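Local coordinates for protein protoporphyrinogen oxidase (Exiguobacterium sibiricum, PDB 3LOV) that probably oxidises coproporphyrinogen III to coproporphyrin III with molecular oxygen, using FAD as cofactor, in heme b biosynthesis, at residues Ala19-Glu24 against Glu74-Gly79; Met107-Asp112 against Pro189-Asn194; Gln196-Leu201 against Met205-Pro210; Leu229-Glu232 against Glu236-Ile239. All coordinates share one frame; numbering follows the deposited sequence. Where two conformers were deposited one is given.

Contact 1 of 4, residues Ala19-Glu24 against Glu74-Gly79; sequences AAYYAE and EAIGLG
Tyr21 meets the end of helix 68-75 with the outer half of its ring. Tyr21 CE1 lies 3.8 Å from CG2 of Ile76, and the two side chains meet at a slant. Ile76 CG2 is also 4.1 Å from Tyr21 CZ. The hydroxyl end reaches a little further along: Tyr21 OH is 3.8 Å from the CB methyl of Ala75. All of these are van der Waals contacts. The ring gets there because CG of Tyr21 is anti to the backbone N (chi1 174°), which swings it off helix 14-26 toward Ala75 and Ile76. On Ile76, CG2 is the branch that touches the tyrosine. CD1, on the other branch, packs on Leu238 of helix 235-245; the side chain also touches Leu242. Inside its own helix, Tyr21 has Tyr22 as a neighbour. CD2 of Tyr21 sits over one face of the Tyr22 ring, near its rim, and CE1 of Tyr22 lies at the edge of the Tyr21 ring. Arg25 adds a cation-pi contact to Tyr21. Further out, the backbone positions Ile76. Gly77, with positive phi, is the C' residue of a Schellman motif, with Gly77 N bonded to Glu74 O and Leu78 N to Ile73 O. The arrangement joins this helix end to helix 14-26, which follows the first strand of the Rossmann-type FAD-binding fold and probably carries the last glycine of its GxGxxG motif.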
loop_
_atom_site.group_PDB
_atom_site.type_symbol
_atom_site.label_atom_id
_atom_site.label_comp_id
_atom_site.label_asym_id
_atom_site.label_seq_id
_atom_site.Cartn_x
_atom_site.Cartn_y
_atom_site.Cartn_z
ATOM N N ALA A 19 -6.651 -7.896 14.314
ATOM C CA ALA A 19 -7.982 -8.037 14.857
ATOM C C ALA A 19 -7.959 -8.994 16.091
ATOM O O ALA A 19 -8.630 -8.743 17.066
ATOM C CB ALA A 19 -8.974 -8.534 13.789
ATOM N N ALA A 20 -7.188 -10.070 16.046
ATOM C CA ALA A 20 -7.256 -11.052 17.133
ATOM C C ALA A 20 -6.661 -10.418 18.392
ATOM O O ALA A 20 -7.180 -10.643 19.494
ATOM C CB ALA A 20 -6.519 -12.309 16.781
ATOM N N TYR A 21 -5.580 -9.647 18.192
ATOM C CA TYR A 21 -4.830 -8.983 19.255
ATOM C C TYR A 21 -5.765 -8.057 19.975
ATOM O O TYR A 21 -5.857 -8.078 21.205
ATOM C CB TYR A 21 -3.639 -8.176 18.689
ATOM C CG TYR A 21 -2.920 -7.351 19.752
ATOM C CD1 TYR A 21 -1.954 -7.918 20.580
ATOM C CD2 TYR A 21 -3.231 -6.003 19.941
ATOM C CE1 TYR A 21 -1.331 -7.156 21.576
ATOM C CE2 TYR A 21 -2.629 -5.262 20.914
ATOM C CZ TYR A 21 -1.665 -5.839 21.722
ATOM O OH TYR A 21 -1.068 -5.094 22.703
ATOM N N TYR A 22 -6.453 -7.221 19.209
ATOM C CA TYR A 22 -7.346 -6.250 19.806
ATOM C C TYR A 22 -8.577 -6.937 20.398
ATOM O O TYR A 22 -9.101 -6.466 21.397
ATOM C CB TYR A 22 -7.793 -5.190 18.799
ATOM C CG TYR A 22 -6.701 -4.277 18.315
ATOM C CD1 TYR A 22 -5.970 -3.512 19.209
ATOM C CD2 TYR A 22 -6.415 -4.155 16.951
ATOM C CE1 TYR A 22 -4.959 -2.659 18.773
ATOM C CE2 TYR A 22 -5.393 -3.303 16.491
ATOM C CZ TYR A 22 -4.664 -2.573 17.424
ATOM O OH TYR A 22 -3.661 -1.734 17.010
ATOM N N ALA A 23 -9.060 -8.013 19.764
ATOM C CA ALA A 23 -10.221 -8.738 20.272
ATOM C C ALA A 23 -9.887 -9.388 21.603
ATOM O O ALA A 23 -10.750 -9.433 22.483
ATOM C CB ALA A 23 -10.782 -9.837 19.239
ATOM N N GLU A 24 -8.668 -9.912 21.760
ATOM C CA GLU A 24 -8.317 -10.549 23.055
ATOM C C GLU A 24 -8.495 -9.541 24.199
ATOM O O GLU A 24 -9.073 -9.869 25.224
ATOM C CB GLU A 24 -6.929 -11.197 23.057
ATOM C CG GLU A 24 -6.900 -12.511 22.287
ATOM C CD GLU A 24 -5.689 -13.381 22.540
ATOM O OE1 GLU A 24 -4.782 -12.972 23.310
ATOM O OE2 GLU A 24 -5.658 -14.515 21.954
ATOM N N GLU A 74 5.338 -1.218 19.513
ATOM C CA GLU A 74 5.931 -0.991 20.816
ATOM C C GLU A 74 5.261 -1.873 21.850
ATOM O O GLU A 74 5.961 -2.574 22.607
ATOM C CB GLU A 74 5.866 0.462 21.211
ATOM C CG GLU A 74 6.884 1.343 20.420
ATOM C CD GLU A 74 8.171 1.697 21.212
ATOM O OE1 GLU A 74 8.748 0.784 21.848
ATOM O OE2 GLU A 74 8.574 2.896 21.185
ATOM N N ALA A 75 3.924 -1.876 21.844
ATOM C CA ALA A 75 3.154 -2.638 22.813
ATOM C C ALA A 75 3.559 -4.111 22.845
ATOM O O ALA A 75 3.637 -4.686 23.925
ATOM C CB ALA A 75 1.656 -2.474 22.570
ATOM N N ILE A 76 3.870 -4.693 21.676
ATOM C CA ILE A 76 4.254 -6.110 21.582
ATOM C C ILE A 76 5.783 -6.339 21.715
ATOM O O ILE A 76 6.292 -7.438 21.539
ATOM C CB ILE A 76 3.597 -6.797 20.307
ATOM C CG1 ILE A 76 4.346 -6.478 19.012
ATOM C CG2 ILE A 76 2.107 -6.410 20.200
ATOM C CD1 ILE A 76 3.807 -7.205 17.723
ATOM N N GLY A 77 6.514 -5.281 22.039
ATOM C CA GLY A 77 7.927 -5.414 22.376
ATOM C C GLY A 77 8.899 -5.373 21.229
ATOM O O GLY A 77 10.012 -5.886 21.341
ATOM N N LEU A 78 8.513 -4.753 20.116
ATOM C CA LEU A 78 9.408 -4.707 18.972
ATOM C C LEU A 78 9.955 -3.320 18.688
ATOM O O LEU A 78 10.649 -3.136 17.690
ATOM C CB LEU A 78 8.721 -5.280 17.714
ATOM C CG LEU A 78 8.489 -6.791 17.695
ATOM C CD1 LEU A 78 7.623 -7.175 16.457
ATOM C CD2 LEU A 78 9.813 -7.533 17.703
ATOM N N GLY A 79 9.665 -2.359 19.561
ATOM C CA GLY A 79 10.118 -0.962 19.397
ATOM C C GLY A 79 11.611 -0.835 19.143
ATOM O O GLY A 79 12.044 -0.038 18.324
#

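Contact 2 of 4, residues Met107-Asp112 against Pro189-Asn194; sequences MGIPTD and PQFVAN
Phe191 reaches from helix 189-198 toward the loop and short strand of Met107-Asp112. Its CG is anti to the carbonyl carbon and beside the backbone N (chi1 -68°), and this sends the ring out from the helix. CB and CG bring the ring across, and the touching begins at its outer carbons. Phe191 CE1 is 4.0 Å from CG of Met107, a selenomethionine. The tip comes closest: Phe191 CZ lies 3.8 Å from Met107 CB. Both Met107 carbons sit at the edge of the ring, near its plane, and the two side chains cross at about a right angle. On the remaining side of the tip, Phe191 CE2 is 4.2 Å from Ile109 CD1. This methyl approaches over a face. Ile109 CD1 stands 4.3 Å from the centroid of the Phe191 ring and 16° off the normal, a CH-pi contact. With an alanine here, Ile109 CD1 would probably lose its aromatic face and a gap would open beside Met107 CB and CG. Tyr188 meets the ring with nearly matching planes, and Met205 of helix 201-207 and Tyr153 of helix 150-158 also touch it. Ile109 touches Leu158, Leu201 and Met205, and Met107 touches Leu171 of helix 160-172. The contact therefore ties the hairpin of strands 105-106 and 109-110 into a cluster of four helices.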
loop_
_atom_site.group_PDB
_atom_site.type_symbol
_atom_site.label_atom_id
_atom_site.label_comp_id
_atom_site.label_asym_id
_atom_site.label_seq_id
_atom_site.Cartn_x
_atom_site.Cartn_y
_atom_site.Cartn_z
HETATM N N MSE A 107 5.931 17.526 -3.052
HETATM C CA MSE A 107 5.095 16.524 -3.746
HETATM C C MSE A 107 5.007 16.815 -5.250
HETATM O O MSE A 107 3.953 16.692 -5.865
HETATM C CB MSE A 107 3.698 16.473 -3.133
HETATM C CG MSE A 107 3.670 16.719 -1.628
HETATM SE SE MSE A 107 3.686 15.112 -0.560
HETATM C CE MSE A 107 4.835 13.893 -1.630
ATOM N N GLY A 108 6.128 17.225 -5.825
ATOM C CA GLY A 108 6.206 17.536 -7.225
ATOM C C GLY A 108 5.676 18.895 -7.625
ATOM O O GLY A 108 5.767 19.260 -8.792
ATOM N N ILE A 109 5.092 19.638 -6.682
ATOM C CA ILE A 109 4.575 20.972 -6.964
ATOM C C ILE A 109 5.655 21.985 -6.583
ATOM O O ILE A 109 6.084 22.016 -5.422
ATOM C CB ILE A 109 3.264 21.310 -6.186
ATOM C CG1 ILE A 109 2.120 20.371 -6.617
ATOM C CG2 ILE A 109 2.889 22.789 -6.453
ATOM C CD1 ILE A 109 0.910 20.460 -5.772
ATOM N N PRO A 110 6.096 22.801 -7.555
ATOM C CA PRO A 110 7.161 23.769 -7.338
ATOM C C PRO A 110 6.857 24.807 -6.263
ATOM O O PRO A 110 5.792 25.403 -6.268
ATOM C CB PRO A 110 7.295 24.457 -8.715
ATOM C CG PRO A 110 6.905 23.433 -9.667
ATOM C CD PRO A 110 5.734 22.748 -8.989
ATOM N N THR A 111 7.797 24.995 -5.353
ATOM C CA THR A 111 7.717 26.077 -4.370
ATOM C C THR A 111 8.895 27.055 -4.527
ATOM O O THR A 111 8.828 28.183 -4.018
ATOM C CB THR A 111 7.667 25.518 -2.953
ATOM O OG1 THR A 111 8.845 24.764 -2.723
ATOM C CG2 THR A 111 6.405 24.598 -2.750
ATOM N N ASP A 112 9.949 26.641 -5.240
ATOM C CA ASP A 112 11.094 27.523 -5.579
ATOM C C ASP A 112 11.373 27.450 -7.079
ATOM O O ASP A 112 12.061 26.527 -7.571
ATOM C CB ASP A 112 12.302 27.100 -4.759
ATOM C CG ASP A 112 13.572 27.856 -5.116
ATOM O OD1 ASP A 112 13.724 28.370 -6.249
ATOM O OD2 ASP A 112 14.443 27.897 -4.224
ATOM N N PRO A 189 -5.631 16.131 1.203
ATOM C CA PRO A 189 -6.555 17.205 1.627
ATOM C C PRO A 189 -5.818 18.500 2.011
ATOM O O PRO A 189 -6.386 19.594 1.922
ATOM C CB PRO A 189 -7.274 16.602 2.855
ATOM C CG PRO A 189 -6.315 15.574 3.397
ATOM C CD PRO A 189 -5.596 15.015 2.180
ATOM N N GLN A 190 -4.554 18.368 2.391
ATOM C CA GLN A 190 -3.722 19.516 2.750
ATOM C C GLN A 190 -3.452 20.438 1.547
ATOM O O GLN A 190 -3.299 21.649 1.705
ATOM C CB GLN A 190 -2.413 19.067 3.431
ATOM C CG GLN A 190 -1.400 18.287 2.550
ATOM C CD GLN A 190 -1.642 16.793 2.566
ATOM O OE1 GLN A 190 -2.774 16.358 2.695
ATOM N NE2 GLN A 190 -0.581 16.007 2.442
ATOM N N PHE A 191 -3.417 19.880 0.336
ATOM C CA PHE A 191 -3.327 20.735 -0.863
ATOM C C PHE A 191 -4.430 21.779 -0.883
ATOM O O PHE A 191 -4.176 22.977 -1.124
ATOM C CB PHE A 191 -3.413 19.944 -2.179
ATOM C CG PHE A 191 -2.222 19.054 -2.453
ATOM C CD1 PHE A 191 -1.111 19.038 -1.607
ATOM C CD2 PHE A 191 -2.216 18.233 -3.584
ATOM C CE1 PHE A 191 -0.021 18.194 -1.871
ATOM C CE2 PHE A 191 -1.134 17.391 -3.859
ATOM C CZ PHE A 191 -0.037 17.365 -3.002
ATOM N N VAL A 192 -5.653 21.314 -0.660
ATOM C CA VAL A 192 -6.840 22.161 -0.789
ATOM C C VAL A 192 -6.938 23.134 0.413
ATOM O O VAL A 192 -7.284 24.313 0.241
ATOM C CB VAL A 192 -8.129 21.301 -0.915
ATOM C CG1 VAL A 192 -9.408 22.186 -0.985
ATOM C CG2 VAL A 192 -8.026 20.369 -2.139
ATOM N N ALA A 193 -6.667 22.607 1.607
ATOM C CA ALA A 193 -6.663 23.390 2.859
ATOM C C ALA A 193 -5.670 24.560 2.723
ATOM O O ALA A 193 -6.007 25.697 2.910
ATOM C CB ALA A 193 -6.277 22.457 4.077
ATOM N N ASN A 194 -4.461 24.249 2.298
ATOM C CA ASN A 194 -3.442 25.264 2.133
ATOM C C ASN A 194 -3.720 26.257 1.027
ATOM O O ASN A 194 -3.461 27.448 1.210
ATOM C CB ASN A 194 -2.075 24.613 2.007
ATOM C CG ASN A 194 -1.645 23.941 3.313
ATOM O OD1 ASN A 194 -1.083 22.869 3.307
ATOM N ND2 ASN A 194 -1.909 24.586 4.416
#

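Contact 3 of 4, residues Gln196-Leu201 against Met205-Pro210; sequences QKAGSL and MRLMRP
Leu201 has CG anti to the backbone N (chi1 -179°), and Met205, a selenomethionine, has CG beside its own N (chi1 -57°). The two chains then run side by side and point the same way. They lie at a tight junction of two consecutive helices, where helix 189-198 ends at Gly199 and helix 201-207 starts. Gly199 has positive phi, which favours glycine. Ser200 is the N-cap of the second helix, and its OG makes a weak bond to Glu203 N. The first full helical turn follows, with Met205 N donating to Leu201 O at 2.9 Å and a nearly straight 166°. Alongside that bond, Leu201 CD1 packs 4.0 Å from Met205 CG. Tyr153 and Leu158 of helix 150-158 also touch Leu201. Nearer the surface, Leu207 bridges back to the first helix. Leu207 CD1 is 4.4 Å from Ala198 CB and 4.1 Å from Lys197 NZ, with the lysine and leucine chains crossing at about a right angle. At the far end, Arg209 grips Arg206 O side-on with two nitrogens. Arg209 NE lies 2.9 Å from Arg206 O, on a lone pair, while Arg209 NH2 comes from above the carbonyl plane at 3.2 Å from Arg206 O.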
loop_
_atom_site.group_PDB
_atom_site.type_symbol
_atom_site.label_atom_id
_atom_site.label_comp_id
_atom_site.label_asym_id
_atom_site.label_seq_id
_atom_site.Cartn_x
_atom_site.Cartn_y
_atom_site.Cartn_z
ATOM N N GLN A 196 -6.695 27.191 0.168
ATOM C CA GLN A 196 -7.758 28.030 0.663
ATOM C C GLN A 196 -7.197 29.104 1.626
ATOM O O GLN A 196 -7.616 30.250 1.593
ATOM C CB GLN A 196 -8.788 27.147 1.345
ATOM C CG GLN A 196 -10.001 27.888 1.871
ATOM C CD GLN A 196 -11.207 26.965 2.017
ATOM O OE1 GLN A 196 -11.254 25.872 1.442
ATOM N NE2 GLN A 196 -12.185 27.402 2.795
ATOM N N LYS A 197 -6.230 28.712 2.439
ATOM C CA LYS A 197 -5.562 29.603 3.404
ATOM C C LYS A 197 -4.698 30.659 2.692
ATOM O O LYS A 197 -4.803 31.868 2.970
ATOM C CB LYS A 197 -4.678 28.744 4.307
ATOM C CG LYS A 197 -4.329 29.306 5.660
ATOM C CD LYS A 197 -4.151 28.160 6.672
ATOM C CE LYS A 197 -3.628 28.668 8.028
ATOM N NZ LYS A 197 -2.131 28.791 8.033
ATOM N N ALA A 198 -3.862 30.194 1.755
ATOM C CA ALA A 198 -2.884 31.040 1.061
ATOM C C ALA A 198 -3.458 31.731 -0.167
ATOM O O ALA A 198 -2.775 32.564 -0.782
ATOM C CB ALA A 198 -1.634 30.229 0.689
ATOM N N GLY A 199 -4.701 31.390 -0.527
ATOM C CA GLY A 199 -5.379 31.951 -1.728
ATOM C C GLY A 199 -4.912 31.459 -3.116
ATOM O O GLY A 199 -5.525 31.771 -4.127
ATOM N N SER A 200 -3.833 30.697 -3.177
ATOM C CA SER A 200 -3.402 30.082 -4.437
ATOM C C SER A 200 -2.673 28.782 -4.121
ATOM O O SER A 200 -2.110 28.658 -3.035
ATOM C CB SER A 200 -2.480 31.065 -5.215
ATOM O OG SER A 200 -1.224 31.227 -4.582
ATOM N N LEU A 201 -2.648 27.826 -5.061
ATOM C CA LEU A 201 -1.963 26.559 -4.827
ATOM C C LEU A 201 -0.464 26.694 -4.569
ATOM O O LEU A 201 0.086 26.038 -3.654
ATOM C CB LEU A 201 -2.213 25.569 -5.984
ATOM C CG LEU A 201 -1.511 24.204 -5.757
ATOM C CD1 LEU A 201 -1.954 23.559 -4.450
ATOM C CD2 LEU A 201 -1.761 23.238 -6.931
HETATM N N MSE A 205 1.349 25.486 -1.137
HETATM C CA MSE A 205 2.493 24.558 -1.022
HETATM C C MSE A 205 3.694 25.216 -0.362
HETATM O O MSE A 205 4.517 24.537 0.257
HETATM C CB MSE A 205 2.917 24.002 -2.381
HETATM C CG MSE A 205 1.826 23.283 -3.137
HETATM SE SE MSE A 205 0.936 21.933 -2.045
HETATM C CE MSE A 205 2.446 20.767 -1.734
ATOM N N ARG A 206 3.817 26.529 -0.515
ATOM C CA ARG A 206 4.896 27.253 0.139
ATOM C C ARG A 206 4.743 27.309 1.660
ATOM O O ARG A 206 5.752 27.292 2.348
ATOM C CB ARG A 206 5.084 28.648 -0.467
ATOM C CG ARG A 206 5.836 28.594 -1.806
ATOM C CD ARG A 206 5.486 29.740 -2.702
ATOM N NE ARG A 206 6.022 31.051 -2.305
ATOM C CZ ARG A 206 7.264 31.471 -2.573
ATOM N NH1 ARG A 206 8.151 30.666 -3.165
ATOM N NH2 ARG A 206 7.636 32.704 -2.233
ATOM N N LEU A 207 3.512 27.362 2.184
ATOM C CA LEU A 207 3.284 27.196 3.633
ATOM C C LEU A 207 3.837 25.856 4.144
ATOM O O LEU A 207 4.252 25.767 5.286
ATOM C CB LEU A 207 1.787 27.227 3.968
ATOM C CG LEU A 207 0.990 28.511 3.790
ATOM C CD1 LEU A 207 -0.357 28.264 4.356
ATOM C CD2 LEU A 207 1.689 29.709 4.469
HETATM N N MSE A 208 3.819 24.825 3.288
HETATM C CA MSE A 208 4.259 23.451 3.632
HETATM C C MSE A 208 5.755 23.174 3.446
HETATM O O MSE A 208 6.171 22.024 3.594
HETATM C CB MSE A 208 3.492 22.411 2.774
HETATM C CG MSE A 208 1.971 22.365 2.977
HETATM SE SE MSE A 208 1.014 21.073 1.787
HETATM C CE MSE A 208 2.083 19.447 2.304
ATOM N N ARG A 209 6.568 24.173 3.089
ATOM C CA ARG A 209 7.998 23.903 2.814
ATOM C C ARG A 209 8.736 23.510 4.075
ATOM O O ARG A 209 8.437 24.050 5.145
ATOM C CB ARG A 209 8.740 25.107 2.243
ATOM C CG ARG A 209 8.689 25.230 0.722
ATOM C CD ARG A 209 9.105 26.634 0.320
ATOM N NE ARG A 209 8.370 27.599 1.142
ATOM C CZ ARG A 209 8.625 28.902 1.210
ATOM N NH1 ARG A 209 9.588 29.455 0.475
ATOM N NH2 ARG A 209 7.880 29.666 2.002
ATOM N N PRO A 210 9.728 22.599 3.945
ATOM C CA PRO A 210 10.578 22.153 5.081
ATOM C C PRO A 210 11.506 23.225 5.674
ATOM O O PRO A 210 11.444 24.394 5.288
ATOM C CB PRO A 210 11.406 21.001 4.477
ATOM C CG PRO A 210 10.638 20.551 3.242
ATOM C CD PRO A 210 9.923 21.763 2.733
#

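Contact 4 of 4, residues Leu229-Glu232 against Glu236-Ile239; sequences LSLE and ESLI
Leu231 CD1 makes both contacts from the end of strand 228-231 to the first turn of helix 235-245. Leu231 CD1 lies 3.9 Å from Ser237 OG and 4.0 Å from Leu238 CB. CG of Leu231 is anti to the carbonyl carbon (chi1 -59°), and the extended second torsion carries CD1 toward the helix. Leu238 is turned differently. Its CB meets the Leu231 methyl, and its CD1 packs on Ile76; the side chain also touches Leu69 of helix 68-75 and Ile14 of helix 14-26. The two leucine chains cross at about a right angle. Ser237 holds OG between its backbone N and carbonyl carbon (chi1 70°). This turns the hydroxyl back toward the residues just before the helix, where it bonds with Gly234 O and Thr233 OG1. Leu231 also touches Ile73 of helix 68-75 and Leu82 of strand 82-84. Around this tight strand-to-helix connection, the FAD site is near: the side chain of Leu238 is about 10 Å from the bound FAD. Across the contact the chemistry is apolar. The buried hydroxyl of Ser237 has its polar partners in the short link before the helix, which lets Leu231 CD1 pack against its oxygen at little likely cost.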
loop_
_atom_site.group_PDB
_atom_site.type_symbol
_atom_site.label_atom_id
_atom_site.label_comp_id
_atom_site.label_asym_id
_atom_site.label_seq_id
_atom_site.Cartn_x
_atom_site.Cartn_y
_atom_site.Cartn_z
ATOM N N LEU A 229 9.113 3.735 8.317
ATOM C CA LEU A 229 9.622 2.812 9.347
ATOM C C LEU A 229 9.522 1.378 8.881
ATOM O O LEU A 229 8.479 0.994 8.326
ATOM C CB LEU A 229 8.792 2.932 10.644
ATOM C CG LEU A 229 8.995 4.226 11.441
ATOM C CD1 LEU A 229 7.949 4.331 12.550
ATOM C CD2 LEU A 229 10.469 4.276 11.975
ATOM N N SER A 230 10.584 0.599 9.118
ATOM C CA SER A 230 10.512 -0.834 9.067
ATOM C C SER A 230 11.111 -1.419 10.339
ATOM O O SER A 230 11.338 -0.711 11.292
ATOM C CB SER A 230 11.232 -1.380 7.860
ATOM O OG SER A 230 10.842 -2.743 7.650
ATOM N N LEU A 231 11.341 -2.720 10.351
ATOM C CA LEU A 231 11.994 -3.371 11.468
ATOM C C LEU A 231 13.272 -4.065 11.010
ATOM O O LEU A 231 13.322 -4.714 9.952
ATOM C CB LEU A 231 11.059 -4.394 12.135
ATOM C CG LEU A 231 9.734 -3.861 12.695
ATOM C CD1 LEU A 231 8.806 -5.044 12.953
ATOM C CD2 LEU A 231 9.882 -3.040 14.012
ATOM N N GLU A 232 14.267 -3.987 11.897
ATOM C CA GLU A 232 15.583 -4.555 11.688
ATOM C C GLU A 232 15.470 -6.042 11.453
ATOM O O GLU A 232 16.224 -6.628 10.685
ATOM C CB GLU A 232 16.450 -4.298 12.948
ATOM C CG GLU A 232 17.954 -4.556 12.772
ATOM C CD GLU A 232 18.305 -6.024 12.632
ATOM O OE1 GLU A 232 17.732 -6.872 13.350
ATOM O OE2 GLU A 232 19.163 -6.335 11.788
ATOM N N GLU A 236 8.181 -9.408 8.590
ATOM C CA GLU A 236 7.587 -10.688 8.967
ATOM C C GLU A 236 7.722 -10.967 10.484
ATOM O O GLU A 236 6.868 -11.656 11.083
ATOM C CB GLU A 236 8.158 -11.830 8.120
ATOM C CG GLU A 236 7.279 -13.097 8.150
ATOM C CD GLU A 236 7.665 -14.189 7.123
ATOM O OE1 GLU A 236 8.434 -13.930 6.161
ATOM O OE2 GLU A 236 7.136 -15.300 7.260
ATOM N N SER A 237 8.739 -10.380 11.126
ATOM C CA SER A 237 8.902 -10.547 12.587
ATOM C C SER A 237 7.727 -9.928 13.343
ATOM O O SER A 237 7.325 -10.438 14.366
ATOM C CB SER A 237 10.241 -10.030 13.092
ATOM O OG SER A 237 10.317 -8.646 13.022
ATOM N N LEU A 238 7.108 -8.898 12.776
ATOM C CA LEU A 238 5.880 -8.363 13.350
ATOM C C LEU A 238 4.771 -9.412 13.329
ATOM O O LEU A 238 4.060 -9.562 14.311
ATOM C CB LEU A 238 5.437 -7.087 12.641
ATOM C CG LEU A 238 3.994 -6.596 12.813
ATOM C CD1 LEU A 238 3.697 -6.239 14.262
ATOM C CD2 LEU A 238 3.736 -5.424 11.851
ATOM N N ILE A 239 4.617 -10.122 12.208
ATOM C CA ILE A 239 3.587 -11.176 12.079
ATOM C C ILE A 239 3.805 -12.280 13.156
ATOM O O ILE A 239 2.882 -12.639 13.894
ATOM C CB ILE A 239 3.588 -11.772 10.644
ATOM C CG1 ILE A 239 3.316 -10.671 9.592
ATOM C CG2 ILE A 239 2.645 -12.882 10.523
ATOM C CD1 ILE A 239 2.058 -9.810 9.817
#

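Overall arrangement
The four contacts form two pairs in different regions. Contacts 1 and 4 lie near the FAD-binding part and touch each other: Ile76 and Leu78 of contact 1 pack on Leu238, joining helix 68-75, helix 14-26 and helix 235-245. Contacts 2 and 3 share helix 189-198, with centres about 6 Å apart, and Thr111 O probably accepts a hydrogen bond from Arg206 NH1. The pairs do not touch; contacts 2 and 4 have nearest atoms about 15 Å apart. Contacts 2 and 4 are buried and wholly apolar or nearly so. Contacts 1 and 3 are partly buried, and contact 3 alone has a hydrogen bond across its segments.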